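Local coordinates for acyl-coenzyme A oxidase 1 (Yarrowia lipolytica, PDB 5Y9D), which catalyses the FAD-dependent oxidation of acyl-CoA by molecular oxygen to trans-2-enoyl-CoA and hydrogen peroxide in peroxisomal fatty acid beta-oxidation, at residues His131-Ile136 with Thr462-Asn467; Phe166-Leu171 with Gly306-Gly311; Gly208-Thr213 with Gly268-Thr273. All blocks are in the same frame, centred on the assembly; numbering follows the deposited sequence.

Contact 1: residues His131-Ile136 with Thr462-Asn467. With FAD (flavin-adenine dinucleotide), chain C.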
# COMPACT_ATOMS: atom_id res chain seq x y z
N HIS A 131 17.10 -20.58 -5.50
CA HIS A 131 17.94 -21.70 -5.89
C HIS A 131 17.13 -22.74 -6.59
O HIS A 131 17.40 -23.14 -7.72
CB HIS A 131 18.57 -22.35 -4.67
CG HIS A 131 19.05 -23.73 -4.94
ND1 HIS A 131 20.26 -23.99 -5.52
CD2 HIS A 131 18.47 -24.93 -4.72
CE1 HIS A 131 20.42 -25.29 -5.64
NE2 HIS A 131 19.35 -25.88 -5.16
N ASN A 132 16.10 -23.18 -5.88
CA ASN A 132 15.33 -24.34 -6.26
C ASN A 132 14.33 -24.00 -7.36
O ASN A 132 14.06 -24.85 -8.17
CB ASN A 132 14.70 -24.91 -5.00
CG ASN A 132 13.36 -25.47 -5.23
OD1 ASN A 132 12.36 -24.83 -4.96
ND2 ASN A 132 13.31 -26.68 -5.72
N ASN A 133 13.84 -22.77 -7.43
CA ASN A 133 12.98 -22.29 -8.56
C ASN A 133 13.83 -21.62 -9.65
O ASN A 133 13.93 -22.13 -10.75
CB ASN A 133 11.84 -21.34 -8.05
CG ASN A 133 11.07 -20.61 -9.18
OD1 ASN A 133 10.56 -21.24 -10.11
ND2 ASN A 133 10.94 -19.28 -9.06
N LEU A 134 14.48 -20.50 -9.35
CA LEU A 134 15.16 -19.72 -10.38
C LEU A 134 16.44 -20.34 -10.89
O LEU A 134 16.63 -20.46 -12.08
CB LEU A 134 15.44 -18.32 -9.86
CG LEU A 134 14.16 -17.52 -9.62
CD1 LEU A 134 14.48 -16.14 -9.07
CD2 LEU A 134 13.37 -17.40 -10.90
N PHE A 135 17.32 -20.77 -9.99
CA PHE A 135 18.61 -21.25 -10.40
C PHE A 135 18.49 -22.62 -11.05
O PHE A 135 19.03 -22.85 -12.14
CB PHE A 135 19.61 -21.29 -9.24
CG PHE A 135 20.83 -22.04 -9.56
CD1 PHE A 135 21.86 -21.42 -10.22
CD2 PHE A 135 20.90 -23.39 -9.33
CE1 PHE A 135 22.99 -22.12 -10.57
CE2 PHE A 135 22.03 -24.12 -9.70
CZ PHE A 135 23.08 -23.47 -10.31
N ILE A 136 17.79 -23.52 -10.38
CA ILE A 136 17.63 -24.90 -10.87
C ILE A 136 16.82 -24.93 -12.13
O ILE A 136 17.16 -25.68 -13.06
CB ILE A 136 17.00 -25.79 -9.79
CG1 ILE A 136 18.08 -26.12 -8.75
CG2 ILE A 136 16.37 -27.06 -10.36
CD1 ILE A 136 19.21 -26.94 -9.29
N THR A 462 6.63 -6.03 -8.61
CA THR A 462 7.81 -5.45 -9.22
C THR A 462 8.74 -6.46 -9.86
O THR A 462 9.21 -6.27 -10.95
CB THR A 462 8.59 -4.66 -8.16
OG1 THR A 462 7.76 -3.61 -7.69
CG2 THR A 462 9.87 -4.11 -8.70
N TRP A 463 9.07 -7.51 -9.12
CA TRP A 463 10.04 -8.49 -9.57
C TRP A 463 9.49 -9.58 -10.46
O TRP A 463 8.31 -9.80 -10.51
CB TRP A 463 10.82 -9.08 -8.39
CG TRP A 463 10.07 -10.05 -7.57
CD1 TRP A 463 8.91 -10.65 -7.88
CD2 TRP A 463 10.43 -10.52 -6.27
NE1 TRP A 463 8.52 -11.48 -6.88
CE2 TRP A 463 9.44 -11.42 -5.88
CE3 TRP A 463 11.50 -10.28 -5.42
CZ2 TRP A 463 9.48 -12.07 -4.65
CZ3 TRP A 463 11.54 -10.93 -4.22
CH2 TRP A 463 10.54 -11.81 -3.84
N GLU A 464 10.38 -10.26 -11.16
CA GLU A 464 9.99 -11.21 -12.18
C GLU A 464 9.02 -10.57 -13.19
O GLU A 464 8.02 -11.19 -13.60
CB GLU A 464 9.34 -12.40 -11.53
CG GLU A 464 10.26 -13.24 -10.68
CD GLU A 464 9.83 -14.68 -10.67
OE1 GLU A 464 8.95 -15.03 -11.51
OE2 GLU A 464 10.36 -15.45 -9.83
N GLY A 465 9.35 -9.33 -13.57
CA GLY A 465 8.54 -8.50 -14.43
C GLY A 465 7.83 -7.42 -13.65
O GLY A 465 6.97 -7.72 -12.83
N ASP A 466 8.18 -6.17 -13.92
CA ASP A 466 7.47 -5.02 -13.41
C ASP A 466 6.06 -5.10 -13.97
O ASP A 466 5.86 -5.31 -15.16
CB ASP A 466 8.16 -3.74 -13.89
CG ASP A 466 7.39 -2.47 -13.51
OD1 ASP A 466 7.56 -2.02 -12.36
OD2 ASP A 466 6.66 -1.91 -14.36
N ASN A 467 5.07 -4.95 -13.12
CA ASN A 467 3.68 -5.19 -13.55
C ASN A 467 3.24 -4.36 -14.78
O ASN A 467 2.64 -4.90 -15.71
CB ASN A 467 2.71 -4.98 -12.39
CG ASN A 467 2.59 -6.19 -11.49
OD1 ASN A 467 3.28 -7.19 -11.66
ND2 ASN A 467 1.67 -6.10 -10.54
PA FAD C . 12.79 -0.51 -14.65
O1A FAD C . 13.95 0.38 -14.53
O2A FAD C . 12.63 -1.42 -15.79
O5B FAD C . 11.50 0.38 -14.57
C5B FAD C . 11.37 1.54 -13.77
C4B FAD C . 9.99 2.14 -13.94
O4B FAD C . 9.83 2.60 -15.27
C3B FAD C . 8.90 1.11 -13.72
O3B FAD C . 7.85 1.69 -12.98
C2B FAD C . 8.38 0.78 -15.09
O2B FAD C . 6.99 0.54 -15.02
C1B FAD C . 8.69 2.02 -15.88
N9A FAD C . 9.01 1.63 -17.26
C8A FAD C . 10.04 0.90 -17.65
N7A FAD C . 10.03 0.71 -18.97
C5A FAD C . 8.95 1.34 -19.45
C6A FAD C . 8.33 1.54 -20.78
N6A FAD C . 8.86 1.03 -21.89
N1A FAD C . 7.21 2.26 -20.83
C2A FAD C . 6.67 2.78 -19.75
N3A FAD C . 7.16 2.63 -18.52
C4A FAD C . 8.28 1.94 -18.32
N1 FAD C . 16.47 -9.78 -10.02
C2 FAD C . 17.13 -10.91 -10.24
O2 FAD C . 17.61 -11.11 -11.35
N3 FAD C . 17.29 -11.84 -9.31
C4 FAD C . 16.80 -11.71 -8.09
O4 FAD C . 16.96 -12.57 -7.24
C4X FAD C . 16.06 -10.49 -7.77
N5 FAD C . 15.55 -10.30 -6.57
C5X FAD C . 14.89 -9.18 -6.30
C6 FAD C . 14.40 -9.01 -5.04
C7 FAD C . 13.72 -7.87 -4.72
C7M FAD C . 13.17 -7.73 -3.34
C8 FAD C . 13.53 -6.83 -5.76
C8M FAD C . 12.79 -5.57 -5.47
C9 FAD C . 14.02 -7.01 -7.02
C9A FAD C . 14.71 -8.14 -7.32
N10 FAD C . 15.23 -8.33 -8.60
C10 FAD C . 15.92 -9.51 -8.84
C1' FAD C . 15.08 -7.33 -9.65
C2' FAD C . 13.64 -7.17 -10.11
O2' FAD C . 13.29 -8.19 -11.01
C3' FAD C . 13.50 -5.82 -10.77
O3' FAD C . 13.17 -4.89 -9.76
C4' FAD C . 12.39 -5.77 -11.79
O4' FAD C . 12.74 -6.53 -12.94
C5' FAD C . 12.10 -4.33 -12.18
O5' FAD C . 13.21 -3.81 -12.87
P FAD C . 13.72 -2.33 -12.72
O1P FAD C . 13.74 -1.93 -11.33
O2P FAD C . 14.94 -2.30 -13.52
O3P FAD C . 12.62 -1.41 -13.37
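With CG anti to its carbonyl carbon (chi1 -67°) and the chain extended beyond, Glu-464 sends its carboxylate to helix 122-142, where Leu-134 and Asn-133 come to it from the opposite direction. This is the active site of the acyl-CoA dehydrogenase and oxidase fold, where N- and C-terminal helical domains meet beside the flavin, and Glu-464 is probably its proton acceptor, as in relatives. The touch is slight and falls on a single oxygen: OE2 of Glu-464 lies 3.7 Å from CD2 of Leu-134 and 3.9 Å from ND2 of Asn-133. Although amide and carboxylate are nearly coplanar (22° apart), the latter spacing is too long for a hydrogen bond; OD1 of Asn-133 instead takes a weak one from Arg-310. Thr-462, Trp-463 and Asp-466 of the same segment line the FAD site. Trp-463 brings its indole rim to the isoalloxazine, C6 of FAD lying in the ring plane at 3.2 Å from CE3. NZ of Lys-421 binds the backbone oxygens of Trp-463 and Gly-465, fixing the loop on either side of Glu-464. At the N-cap of helix 467-486, OD2 of Asp-466 caps Val-469 weakly and accepts a hydrogen bond from the ribose hydroxyl O2B of FAD at 2.6 Å.

Contact 2: residues Phe166-Leu171 with Gly306-Gly311; sequences FAMTEL and GALIRG. With FAD (flavin-adenine dinucleotide), chain C.
Leu-308 alone makes the close touches from the helix side, its two methyls parted between a ring and a sulfur. CD2 of Leu-308 comes obliquely to the Phe-166 ring, 3.8 Å from CZ, while CD1 meets the sulfur of Met-168 tip to tip, 3.9 Å from SD. Phe-166 has CG anti to the backbone N (chi1 -179°), which sends the ring toward helix 306-334 and also sets its edge against the flavin, with FAD N3 close to the ring plane and CD2 of Phe-166 3.7 Å from FAD O2. With an alanine here, CD2 of Leu-308 would probably lose its aromatic partner and a gap would open beside the flavin pyrimidine. The backbone behind these side chains, with the Thr-169 hydroxyl, grips that pyrimidine. N3 of FAD donates to O of Phe-166 at 3.1 Å; O2 accepts a nearly straight bond from N of Thr-169 (3.1 Å, 165°) and a weak one from N of Met-168; and OG1 of Thr-169 donates to N1 at 2.6 Å. Three positions of the ring are thus held. Leu-134 of helix 122-142 packs on both Phe-166 and Leu-308. This is the flavin pyrimidine site of the acyl-CoA oxidase fold, where middle beta domain meets C-terminal helices.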
# COMPACT_ATOMS: atom_id res chain seq x y z
N PHE A 166 20.45 -16.40 -8.97
CA PHE A 166 19.96 -16.05 -10.31
C PHE A 166 20.33 -14.61 -10.59
O PHE A 166 19.70 -13.71 -10.09
CB PHE A 166 18.44 -16.27 -10.32
CG PHE A 166 17.76 -15.99 -11.63
CD1 PHE A 166 17.50 -17.00 -12.53
CD2 PHE A 166 17.26 -14.72 -11.91
CE1 PHE A 166 16.83 -16.76 -13.71
CE2 PHE A 166 16.56 -14.48 -13.09
CZ PHE A 166 16.36 -15.49 -13.98
N ALA A 167 21.37 -14.39 -11.36
CA ALA A 167 21.94 -13.05 -11.51
C ALA A 167 21.61 -12.45 -12.85
O ALA A 167 22.43 -12.41 -13.75
CB ALA A 167 23.44 -13.08 -11.28
N MET A 168 20.38 -11.95 -12.98
CA MET A 168 19.90 -11.36 -14.21
C MET A 168 19.96 -9.84 -14.16
O MET A 168 20.57 -9.23 -15.01
CB MET A 168 18.45 -11.80 -14.42
CG MET A 168 17.75 -11.06 -15.55
SD MET A 168 16.19 -11.83 -16.01
CE MET A 168 16.86 -13.13 -17.02
N THR A 169 19.29 -9.26 -13.17
CA THR A 169 19.09 -7.81 -13.00
C THR A 169 20.37 -7.05 -12.73
O THR A 169 21.20 -7.53 -12.02
CB THR A 169 18.15 -7.58 -11.80
OG1 THR A 169 16.91 -8.19 -12.09
CG2 THR A 169 17.89 -6.12 -11.52
N GLU A 170 20.53 -5.88 -13.32
CA GLU A 170 21.67 -5.00 -13.06
C GLU A 170 21.16 -3.69 -12.52
O GLU A 170 20.00 -3.34 -12.71
CB GLU A 170 22.55 -4.69 -14.28
CG GLU A 170 22.43 -5.69 -15.36
CD GLU A 170 23.57 -5.67 -16.39
OE1 GLU A 170 23.76 -4.58 -17.01
OE2 GLU A 170 24.20 -6.78 -16.62
N LEU A 171 22.03 -2.96 -11.86
CA LEU A 171 21.68 -1.65 -11.38
C LEU A 171 21.01 -0.81 -12.48
O LEU A 171 20.03 -0.16 -12.23
CB LEU A 171 22.92 -0.96 -10.88
CG LEU A 171 22.73 0.35 -10.15
CD1 LEU A 171 21.67 0.31 -9.05
CD2 LEU A 171 24.09 0.73 -9.55
N GLY A 306 12.92 -18.89 -19.38
CA GLY A 306 11.93 -19.93 -19.15
C GLY A 306 11.54 -20.11 -17.69
O GLY A 306 10.38 -20.38 -17.38
N ALA A 307 12.52 -19.94 -16.80
CA ALA A 307 12.33 -20.08 -15.34
C ALA A 307 11.41 -18.99 -14.75
O ALA A 307 10.70 -19.22 -13.76
CB ALA A 307 13.67 -20.08 -14.61
N LEU A 308 11.43 -17.81 -15.38
CA LEU A 308 10.61 -16.68 -14.95
C LEU A 308 9.12 -16.94 -15.11
O LEU A 308 8.32 -16.40 -14.34
CB LEU A 308 11.01 -15.41 -15.69
CG LEU A 308 12.44 -14.91 -15.41
CD1 LEU A 308 12.74 -13.60 -16.15
CD2 LEU A 308 12.68 -14.77 -13.91
N ILE A 309 8.75 -17.75 -16.11
CA ILE A 309 7.35 -18.02 -16.36
C ILE A 309 6.86 -18.87 -15.22
O ILE A 309 5.79 -18.62 -14.69
CB ILE A 309 7.08 -18.73 -17.71
CG1 ILE A 309 7.70 -17.99 -18.90
CG2 ILE A 309 5.57 -18.83 -17.98
CD1 ILE A 309 7.82 -18.86 -20.15
N ARG A 310 7.65 -19.86 -14.80
CA ARG A 310 7.22 -20.72 -13.68
C ARG A 310 6.69 -19.88 -12.52
O ARG A 310 5.59 -20.12 -12.04
CB ARG A 310 8.35 -21.62 -13.16
CG ARG A 310 7.90 -22.61 -12.10
CD ARG A 310 8.97 -23.62 -11.73
NE ARG A 310 8.94 -23.90 -10.29
CZ ARG A 310 8.77 -25.09 -9.71
NH1 ARG A 310 8.65 -26.22 -10.41
NH2 ARG A 310 8.74 -25.16 -8.38
N GLY A 311 7.47 -18.90 -12.07
CA GLY A 311 7.15 -18.16 -10.88
C GLY A 311 6.11 -17.08 -11.06
O GLY A 311 5.56 -16.60 -10.07
PA FAD C . 12.79 -0.51 -14.65
O1A FAD C . 13.95 0.38 -14.53
O2A FAD C . 12.63 -1.42 -15.79
O5B FAD C . 11.50 0.38 -14.57
C5B FAD C . 11.37 1.54 -13.77
C4B FAD C . 9.99 2.14 -13.94
O4B FAD C . 9.83 2.60 -15.27
C3B FAD C . 8.90 1.11 -13.72
O3B FAD C . 7.85 1.69 -12.98
C2B FAD C . 8.38 0.78 -15.09
O2B FAD C . 6.99 0.54 -15.02
C1B FAD C . 8.69 2.02 -15.88
N9A FAD C . 9.01 1.63 -17.26
C8A FAD C . 10.04 0.90 -17.65
N7A FAD C . 10.03 0.71 -18.97
C5A FAD C . 8.95 1.34 -19.45
C6A FAD C . 8.33 1.54 -20.78
N6A FAD C . 8.86 1.03 -21.89
N1A FAD C . 7.21 2.26 -20.83
C2A FAD C . 6.67 2.78 -19.75
N3A FAD C . 7.16 2.63 -18.52
C4A FAD C . 8.28 1.94 -18.32
N1 FAD C . 16.47 -9.78 -10.02
C2 FAD C . 17.13 -10.91 -10.24
O2 FAD C . 17.61 -11.11 -11.35
N3 FAD C . 17.29 -11.84 -9.31
C4 FAD C . 16.80 -11.71 -8.09
O4 FAD C . 16.96 -12.57 -7.24
C4X FAD C . 16.06 -10.49 -7.77
N5 FAD C . 15.55 -10.30 -6.57
C5X FAD C . 14.89 -9.18 -6.30
C6 FAD C . 14.40 -9.01 -5.04
C7 FAD C . 13.72 -7.87 -4.72
C7M FAD C . 13.17 -7.73 -3.34
C8 FAD C . 13.53 -6.83 -5.76
C8M FAD C . 12.79 -5.57 -5.47
C9 FAD C . 14.02 -7.01 -7.02
C9A FAD C . 14.71 -8.14 -7.32
N10 FAD C . 15.23 -8.33 -8.60
C10 FAD C . 15.92 -9.51 -8.84
C1' FAD C . 15.08 -7.33 -9.65
C2' FAD C . 13.64 -7.17 -10.11
O2' FAD C . 13.29 -8.19 -11.01
C3' FAD C . 13.50 -5.82 -10.77
O3' FAD C . 13.17 -4.89 -9.76
C4' FAD C . 12.39 -5.77 -11.79
O4' FAD C . 12.74 -6.53 -12.94
C5' FAD C . 12.10 -4.33 -12.18
O5' FAD C . 13.21 -3.81 -12.87
P FAD C . 13.72 -2.33 -12.72
O1P FAD C . 13.74 -1.93 -11.33
O2P FAD C . 14.94 -2.30 -13.52
O3P FAD C . 12.62 -1.41 -13.37

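Contact 3: residues Gly208-Thr213 with Gly268-Thr273; sequences GGAAHT and GWIQFT. With FAD (flavin-adenine dinucleotide), chain C.
Ile-270, which meets Ala-210 across the contact, lays its other branch on a flat group of its own strand: CG2 sits over one face of the Phe-272 ring, 3.5 Å above the plane and offset toward the rim. Trp-269 starts away from loop 208-213; its indole meets the Trp-205 ring with planes about 15° apart and packs edge-to-face with Phe-670 of the second subunit. With CG1 beside the backbone N (chi1 -41°), Ile-270 brings that carbon to 4.2 Å from CB of Ala-210. The closer approach is at Gly-268, whose CA lies 3.7 Å from CB of Ala-211 and 4.1 Å from CB of Ala-210. A CB at Gly-268 would point into the loop and collide with the backbone N of Ala-211, whereas its absence lets the two backbones close up. Gly-209 has a positive phi, and its oxygen receives N of Thr-213 at 3.0 Å. At the start of this turn, N of Gly-208 donates to the flavin carbonyl O4 of FAD (3.1 Å, 153°). Strand 268-272 pairs antiparallel with 204-207 and 251-255, so the contact joins that sheet to the flavin-binding turn in the middle beta domain of the acyl-CoA dehydrogenase and oxidase fold.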
# COMPACT_ATOMS: atom_id res chain seq x y z
N GLY A 208 19.01 -12.14 -4.91
CA GLY A 208 18.73 -13.03 -3.78
C GLY A 208 19.76 -14.12 -3.55
O GLY A 208 20.17 -14.79 -4.50
N GLY A 209 20.23 -14.25 -2.30
CA GLY A 209 21.21 -15.27 -1.93
C GLY A 209 22.67 -14.88 -2.18
O GLY A 209 23.60 -15.46 -1.58
N ALA A 210 22.89 -13.85 -2.99
CA ALA A 210 24.25 -13.51 -3.36
C ALA A 210 25.04 -12.99 -2.18
O ALA A 210 26.20 -13.36 -2.01
CB ALA A 210 24.25 -12.49 -4.45
N ALA A 211 24.42 -12.15 -1.35
CA ALA A 211 25.18 -11.42 -0.36
C ALA A 211 25.95 -12.36 0.52
O ALA A 211 27.14 -12.21 0.70
CB ALA A 211 24.30 -10.50 0.45
N HIS A 212 25.28 -13.39 0.99
CA HIS A 212 25.83 -14.21 2.05
C HIS A 212 25.81 -15.72 1.84
O HIS A 212 26.51 -16.42 2.55
CB HIS A 212 25.05 -13.90 3.32
CG HIS A 212 25.54 -12.70 4.07
ND1 HIS A 212 26.79 -12.14 3.87
CD2 HIS A 212 24.96 -12.00 5.07
CE1 HIS A 212 26.95 -11.14 4.72
NE2 HIS A 212 25.86 -11.04 5.46
N THR A 213 25.02 -16.25 0.91
CA THR A 213 24.78 -17.70 0.93
C THR A 213 25.18 -18.51 -0.33
O THR A 213 25.69 -19.63 -0.23
CB THR A 213 23.34 -18.02 1.43
OG1 THR A 213 22.87 -19.27 0.91
CG2 THR A 213 22.40 -17.01 1.04
N GLY A 268 22.11 -9.39 -2.62
CA GLY A 268 23.43 -8.83 -2.78
C GLY A 268 23.66 -8.26 -4.17
O GLY A 268 22.89 -8.48 -5.12
N TRP A 269 24.75 -7.53 -4.28
CA TRP A 269 25.21 -7.05 -5.57
C TRP A 269 26.51 -7.80 -5.92
O TRP A 269 27.20 -8.27 -5.00
CB TRP A 269 25.40 -5.55 -5.52
CG TRP A 269 26.34 -5.06 -4.50
CD1 TRP A 269 26.01 -4.50 -3.31
CD2 TRP A 269 27.76 -5.03 -4.58
NE1 TRP A 269 27.13 -4.11 -2.64
CE2 TRP A 269 28.23 -4.43 -3.38
CE3 TRP A 269 28.70 -5.45 -5.55
CZ2 TRP A 269 29.62 -4.26 -3.09
CZ3 TRP A 269 30.08 -5.24 -5.29
CH2 TRP A 269 30.52 -4.65 -4.06
N ILE A 270 26.77 -7.94 -7.22
CA ILE A 270 27.85 -8.74 -7.76
C ILE A 270 28.50 -7.94 -8.88
O ILE A 270 27.82 -7.44 -9.78
CB ILE A 270 27.37 -10.03 -8.44
CG1 ILE A 270 26.26 -10.74 -7.67
CG2 ILE A 270 28.54 -11.01 -8.63
CD1 ILE A 270 25.84 -12.04 -8.32
N GLN A 271 29.82 -7.82 -8.81
CA GLN A 271 30.62 -7.28 -9.91
C GLN A 271 31.61 -8.36 -10.35
O GLN A 271 32.17 -9.05 -9.51
CB GLN A 271 31.36 -6.03 -9.46
CG GLN A 271 30.41 -4.90 -9.07
CD GLN A 271 31.14 -3.76 -8.45
OE1 GLN A 271 32.21 -3.96 -7.91
NE2 GLN A 271 30.58 -2.55 -8.51
N PHE A 272 31.76 -8.53 -11.66
CA PHE A 272 32.76 -9.43 -12.23
C PHE A 272 33.88 -8.62 -12.94
O PHE A 272 33.60 -7.74 -13.74
CB PHE A 272 32.08 -10.36 -13.24
CG PHE A 272 30.97 -11.20 -12.66
CD1 PHE A 272 31.24 -12.30 -11.87
CD2 PHE A 272 29.65 -10.92 -12.97
CE1 PHE A 272 30.21 -13.11 -11.36
CE2 PHE A 272 28.62 -11.72 -12.48
CZ PHE A 272 28.90 -12.82 -11.67
N THR A 273 35.14 -8.93 -12.62
CA THR A 273 36.31 -8.39 -13.32
C THR A 273 37.17 -9.51 -13.93
O THR A 273 37.92 -10.15 -13.21
CB THR A 273 37.24 -7.56 -12.39
OG1 THR A 273 36.56 -6.40 -11.92
CG2 THR A 273 38.43 -7.05 -13.18
PA FAD C . 12.79 -0.51 -14.65
O1A FAD C . 13.95 0.38 -14.53
O2A FAD C . 12.63 -1.42 -15.79
O5B FAD C . 11.50 0.38 -14.57
C5B FAD C . 11.37 1.54 -13.77
C4B FAD C . 9.99 2.14 -13.94
O4B FAD C . 9.83 2.60 -15.27
C3B FAD C . 8.90 1.11 -13.72
O3B FAD C . 7.85 1.69 -12.98
C2B FAD C . 8.38 0.78 -15.09
O2B FAD C . 6.99 0.54 -15.02
C1B FAD C . 8.69 2.02 -15.88
N9A FAD C . 9.01 1.63 -17.26
C8A FAD C . 10.04 0.90 -17.65
N7A FAD C . 10.03 0.71 -18.97
C5A FAD C . 8.95 1.34 -19.45
C6A FAD C . 8.33 1.54 -20.78
N6A FAD C . 8.86 1.03 -21.89
N1A FAD C . 7.21 2.26 -20.83
C2A FAD C . 6.67 2.78 -19.75
N3A FAD C . 7.16 2.63 -18.52
C4A FAD C . 8.28 1.94 -18.32
N1 FAD C . 16.47 -9.78 -10.02
C2 FAD C . 17.13 -10.91 -10.24
O2 FAD C . 17.61 -11.11 -11.35
N3 FAD C . 17.29 -11.84 -9.31
C4 FAD C . 16.80 -11.71 -8.09
O4 FAD C . 16.96 -12.57 -7.24
C4X FAD C . 16.06 -10.49 -7.77
N5 FAD C . 15.55 -10.30 -6.57
C5X FAD C . 14.89 -9.18 -6.30
C6 FAD C . 14.40 -9.01 -5.04
C7 FAD C . 13.72 -7.87 -4.72
C7M FAD C . 13.17 -7.73 -3.34
C8 FAD C . 13.53 -6.83 -5.76
C8M FAD C . 12.79 -5.57 -5.47
C9 FAD C . 14.02 -7.01 -7.02
C9A FAD C . 14.71 -8.14 -7.32
N10 FAD C . 15.23 -8.33 -8.60
C10 FAD C . 15.92 -9.51 -8.84
C1' FAD C . 15.08 -7.33 -9.65
C2' FAD C . 13.64 -7.17 -10.11
O2' FAD C . 13.29 -8.19 -11.01
C3' FAD C . 13.50 -5.82 -10.77
O3' FAD C . 13.17 -4.89 -9.76
C4' FAD C . 12.39 -5.77 -11.79
O4' FAD C . 12.74 -6.53 -12.94
C5' FAD C . 12.10 -4.33 -12.18
O5' FAD C . 13.21 -3.81 -12.87
P FAD C . 13.72 -2.33 -12.72
O1P FAD C . 13.74 -1.93 -11.33
O2P FAD C . 14.94 -2.30 -13.52
O3P FAD C . 12.62 -1.41 -13.37

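Overall arrangement
The three contacts are nested like brackets. From the N terminus the chain passes helix 122-142, which opens contact 1, then strand 166-167, opening contact 2, and the turn 208-213, opening contact 3. Strand 268-272 closes contact 3 first, within the middle beta domain; helix 306-334 then closes contact 2, tying that domain to the C-terminal helices; loop 462-467 closes contact 1 last, joining the N-terminal helices to the C-terminal ones. Contacts 1 and 2 lie with centres about 4 Å apart and touch, Glu-464 packing on Leu-308. Contact 3 reaches contact 2 through Ala-167 and Ile-270 but does not touch contact 1. FAD is common to all three.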